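Local coordinates for protein catechol 2,3-dioxygenase (Pseudomonas sp. KL28, PDB 3HPY) that probably cleaves the ring of catechols next to the hydroxyl pair with molecular oxygen, using an active-site iron, at residues 83-96 and 103-115. Sequence-based numbering, arbitrary orientation.
Sequences DADLQAYGLTTTRI and ETGERVRFELPSG
Thr-94 and Arg-109 hold each other through two backbone bonds, Thr-94 N to Arg-109 O at 2.7 Å and Arg-109 N to Thr-94 O at 2.8 Å, the latter almost straight at 174°. Ile-96 and Arg-107 repeat the exchange, making an antiparallel beta hairpin of strands 93-96 and 107-111 at one margin of the N-terminal vicinal-oxygen-chelate domain. Beyond the ladder a water takes over, donating to Thr-92 O and accepting from Glu-111 N.

On the face that carries Thr-93, Arg-95, Val-108 and Phe-110, turned to helix 76-89, both carboxylate oxygens of Asp-83 are engaged. Arg-95 sends NH1 (2.7 Å) and NH2 end-on to the single oxygen Asp-83 OD1, while Thr-93 OG1 donates to the syn lone pair of Asp-83 OD2, so the helix is tied to the strand that follows it. The Arg-95 chain, bent at chi2 and chi3, also brings NE to within 3.7 Å of Glu-106 OE2, a long salt bridge with the guanidinium and carboxylate planes nearly perpendicular. Val-108 slots in here: CG2 lies over one guanidinium face of Arg-95, and CG1 packs against the Asp-83 carboxylate. Farther along, Leu-86 CD2 sits over the Phe-110 ring in a CH-pi contact.

On the face of Thr-94, Ile-96, Arg-107 and Arg-109, Ile-96 lies between two arginines whose charged ends are paired with Glu-119, and Arg-107 also with Glu-100. With Ile-96 CG2 anti to the backbone N, that methyl settles over the centre of the Arg-107 guanidinium, 3.4 Å from CZ, while Ile-96 CD1 meets Arg-109 CB at 3.4 Å.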
# COMPACT_ATOMS: atom_id res chain seq x y z
N ASP C 83 15.03 -29.06 -28.13
CA ASP C 83 14.53 -30.42 -28.35
C ASP C 83 15.77 -31.32 -28.50
O ASP C 83 15.87 -32.35 -27.85
CB ASP C 83 13.67 -30.47 -29.62
CG ASP C 83 13.01 -31.84 -29.85
OD1 ASP C 83 12.49 -32.05 -30.97
OD2 ASP C 83 13.00 -32.69 -28.94
N ALA C 84 16.73 -30.90 -29.34
CA ALA C 84 17.95 -31.68 -29.57
C ALA C 84 18.78 -31.91 -28.32
O ALA C 84 19.32 -33.00 -28.11
CB ALA C 84 18.80 -31.00 -30.63
N ASP C 85 18.90 -30.88 -27.48
CA ASP C 85 19.68 -30.99 -26.25
C ASP C 85 18.99 -31.93 -25.27
O ASP C 85 19.65 -32.57 -24.45
CB ASP C 85 19.87 -29.61 -25.61
CG ASP C 85 20.55 -28.62 -26.54
OD1 ASP C 85 21.49 -29.02 -27.26
OD2 ASP C 85 20.16 -27.43 -26.54
N LEU C 86 17.67 -31.99 -25.34
CA LEU C 86 16.92 -32.87 -24.45
C LEU C 86 17.15 -34.32 -24.86
O LEU C 86 17.29 -35.21 -24.02
CB LEU C 86 15.42 -32.54 -24.50
CG LEU C 86 14.98 -31.26 -23.78
CD1 LEU C 86 13.57 -30.89 -24.20
CD2 LEU C 86 15.07 -31.46 -22.27
N GLN C 87 17.20 -34.56 -26.16
CA GLN C 87 17.42 -35.92 -26.63
C GLN C 87 18.87 -36.34 -26.41
O GLN C 87 19.14 -37.47 -26.01
CB GLN C 87 17.07 -36.05 -28.11
CG GLN C 87 15.68 -35.58 -28.45
CD GLN C 87 15.33 -35.88 -29.87
OE1 GLN C 87 14.72 -35.06 -30.56
NE2 GLN C 87 15.69 -37.07 -30.33
N ALA C 88 19.81 -35.43 -26.65
CA ALA C 88 21.23 -35.74 -26.45
C ALA C 88 21.46 -36.09 -24.98
O ALA C 88 22.32 -36.91 -24.66
CB ALA C 88 22.10 -34.54 -26.85
N TYR C 89 20.67 -35.46 -24.11
CA TYR C 89 20.75 -35.67 -22.67
C TYR C 89 20.21 -37.05 -22.32
O TYR C 89 20.57 -37.62 -21.30
CB TYR C 89 19.91 -34.61 -21.93
CG TYR C 89 20.18 -34.55 -20.43
CD1 TYR C 89 21.35 -33.98 -19.94
CD2 TYR C 89 19.26 -35.07 -19.51
CE1 TYR C 89 21.62 -33.94 -18.57
CE2 TYR C 89 19.52 -35.04 -18.14
CZ TYR C 89 20.70 -34.48 -17.68
OH TYR C 89 20.95 -34.45 -16.32
N GLY C 90 19.34 -37.57 -23.18
CA GLY C 90 18.78 -38.89 -22.94
C GLY C 90 17.28 -38.92 -22.72
O GLY C 90 16.71 -39.99 -22.49
N LEU C 91 16.64 -37.76 -22.77
CA LEU C 91 15.20 -37.68 -22.57
C LEU C 91 14.46 -37.92 -23.87
O LEU C 91 14.91 -37.49 -24.94
CB LEU C 91 14.81 -36.31 -22.00
CG LEU C 91 15.31 -35.98 -20.59
CD1 LEU C 91 15.05 -34.51 -20.28
CD2 LEU C 91 14.63 -36.87 -19.56
N THR C 92 13.33 -38.61 -23.79
CA THR C 92 12.54 -38.87 -24.98
C THR C 92 11.57 -37.70 -25.14
O THR C 92 10.91 -37.31 -24.18
CB THR C 92 11.75 -40.17 -24.85
OG1 THR C 92 12.63 -41.22 -24.42
CG2 THR C 92 11.12 -40.55 -26.18
N THR C 93 11.50 -37.15 -26.35
CA THR C 93 10.62 -36.02 -26.61
C THR C 93 9.51 -36.34 -27.59
O THR C 93 9.65 -37.20 -28.47
CB THR C 93 11.42 -34.81 -27.15
OG1 THR C 93 11.90 -35.10 -28.47
CG2 THR C 93 12.59 -34.50 -26.25
N THR C 94 8.39 -35.64 -27.43
CA THR C 94 7.23 -35.81 -28.28
C THR C 94 6.92 -34.47 -28.92
O THR C 94 6.80 -33.46 -28.23
CB THR C 94 6.00 -36.25 -27.46
OG1 THR C 94 6.36 -37.34 -26.61
CG2 THR C 94 4.87 -36.67 -28.39
N ARG C 95 6.79 -34.44 -30.24
CA ARG C 95 6.50 -33.18 -30.91
C ARG C 95 5.01 -33.04 -31.22
O ARG C 95 4.51 -33.62 -32.18
CB ARG C 95 7.32 -33.08 -32.20
CG ARG C 95 6.96 -31.90 -33.08
CD ARG C 95 7.42 -30.56 -32.51
NE ARG C 95 8.76 -30.19 -32.97
CZ ARG C 95 9.89 -30.63 -32.43
NH1 ARG C 95 9.86 -31.47 -31.40
NH2 ARG C 95 11.05 -30.24 -32.93
N ILE C 96 4.29 -32.29 -30.38
CA ILE C 96 2.86 -32.06 -30.59
C ILE C 96 2.71 -31.07 -31.75
O ILE C 96 3.28 -29.98 -31.72
CB ILE C 96 2.17 -31.45 -29.35
CG1 ILE C 96 2.14 -32.46 -28.19
CG2 ILE C 96 0.74 -31.06 -29.69
CD1 ILE C 96 3.49 -32.71 -27.54
N GLU C 103 -4.76 -21.44 -31.36
CA GLU C 103 -3.81 -20.36 -31.62
C GLU C 103 -2.37 -20.67 -31.21
O GLU C 103 -1.55 -19.76 -31.09
CB GLU C 103 -4.29 -19.09 -30.93
CG GLU C 103 -5.71 -18.73 -31.29
CD GLU C 103 -5.91 -18.56 -32.79
OE1 GLU C 103 -5.33 -17.62 -33.37
OE2 GLU C 103 -6.64 -19.37 -33.39
N THR C 104 -2.07 -21.95 -31.03
CA THR C 104 -0.74 -22.38 -30.62
C THR C 104 0.05 -23.15 -31.68
O THR C 104 -0.51 -23.90 -32.50
CB THR C 104 -0.82 -23.27 -29.38
OG1 THR C 104 -1.71 -22.66 -28.44
CG2 THR C 104 0.56 -23.43 -28.75
N GLY C 105 1.37 -22.96 -31.65
CA GLY C 105 2.25 -23.63 -32.58
C GLY C 105 2.65 -24.97 -32.03
O GLY C 105 2.24 -25.35 -30.93
N GLU C 106 3.44 -25.71 -32.78
CA GLU C 106 3.85 -27.02 -32.33
C GLU C 106 4.74 -26.83 -31.10
O GLU C 106 5.42 -25.82 -30.97
CB GLU C 106 4.62 -27.72 -33.43
CG GLU C 106 5.84 -26.97 -33.82
CD GLU C 106 6.67 -27.72 -34.82
OE1 GLU C 106 7.77 -27.23 -35.13
OE2 GLU C 106 6.23 -28.79 -35.31
N ARG C 107 4.70 -27.81 -30.21
CA ARG C 107 5.47 -27.77 -28.98
C ARG C 107 6.18 -29.09 -28.70
O ARG C 107 5.73 -30.15 -29.12
CB ARG C 107 4.53 -27.46 -27.80
CG ARG C 107 3.13 -27.05 -28.22
CD ARG C 107 2.08 -27.73 -27.37
NE ARG C 107 0.82 -27.90 -28.09
CZ ARG C 107 -0.23 -28.55 -27.61
NH1 ARG C 107 -0.20 -29.11 -26.40
NH2 ARG C 107 -1.33 -28.65 -28.36
N VAL C 108 7.29 -29.01 -27.99
CA VAL C 108 8.08 -30.18 -27.64
C VAL C 108 7.69 -30.58 -26.22
O VAL C 108 7.81 -29.77 -25.30
CB VAL C 108 9.59 -29.86 -27.67
CG1 VAL C 108 10.40 -31.13 -27.52
CG2 VAL C 108 9.93 -29.15 -28.97
N ARG C 109 7.21 -31.81 -26.04
CA ARG C 109 6.81 -32.27 -24.72
C ARG C 109 7.63 -33.47 -24.27
O ARG C 109 7.94 -34.35 -25.06
CB ARG C 109 5.33 -32.65 -24.70
CG ARG C 109 4.80 -32.96 -23.30
CD ARG C 109 3.40 -33.58 -23.34
NE ARG C 109 2.40 -32.70 -23.94
CZ ARG C 109 1.14 -33.06 -24.15
NH1 ARG C 109 0.72 -34.27 -23.81
NH2 ARG C 109 0.28 -32.21 -24.71
N PHE C 110 8.00 -33.48 -22.99
CA PHE C 110 8.78 -34.57 -22.44
C PHE C 110 8.35 -34.80 -20.99
O PHE C 110 7.64 -33.97 -20.41
CB PHE C 110 10.27 -34.24 -22.52
CG PHE C 110 10.69 -33.04 -21.72
CD1 PHE C 110 11.06 -33.17 -20.38
CD2 PHE C 110 10.70 -31.77 -22.30
CE1 PHE C 110 11.45 -32.05 -19.63
CE2 PHE C 110 11.09 -30.65 -21.56
CZ PHE C 110 11.46 -30.79 -20.23
N GLU C 111 8.76 -35.92 -20.42
CA GLU C 111 8.40 -36.24 -19.04
C GLU C 111 9.63 -36.17 -18.15
O GLU C 111 10.71 -36.64 -18.52
CB GLU C 111 7.78 -37.65 -18.96
CG GLU C 111 7.10 -37.96 -17.62
CD GLU C 111 6.64 -39.40 -17.49
OE1 GLU C 111 5.94 -39.90 -18.40
OE2 GLU C 111 6.98 -40.04 -16.47
N LEU C 112 9.46 -35.57 -16.98
CA LEU C 112 10.55 -35.44 -16.03
C LEU C 112 10.55 -36.64 -15.08
O LEU C 112 9.57 -37.39 -15.00
CB LEU C 112 10.41 -34.16 -15.20
CG LEU C 112 10.75 -32.79 -15.81
CD1 LEU C 112 10.38 -31.70 -14.81
CD2 LEU C 112 12.24 -32.71 -16.16
N PRO C 113 11.66 -36.83 -14.35
CA PRO C 113 11.80 -37.94 -13.39
C PRO C 113 10.72 -37.85 -12.32
O PRO C 113 10.33 -38.87 -11.73
CB PRO C 113 13.19 -37.71 -12.81
CG PRO C 113 13.93 -37.09 -13.94
CD PRO C 113 12.93 -36.10 -14.49
N SER C 114 10.24 -36.63 -12.08
CA SER C 114 9.21 -36.38 -11.08
C SER C 114 7.83 -36.76 -11.58
O SER C 114 6.84 -36.65 -10.86
CB SER C 114 9.23 -34.89 -10.69
OG SER C 114 9.03 -34.07 -11.83
N GLY C 115 7.76 -37.21 -12.84
CA GLY C 115 6.50 -37.63 -13.41
C GLY C 115 5.70 -36.56 -14.13
O GLY C 115 4.74 -36.89 -14.83
O HOH W 1 10.37 -37.83 -21.65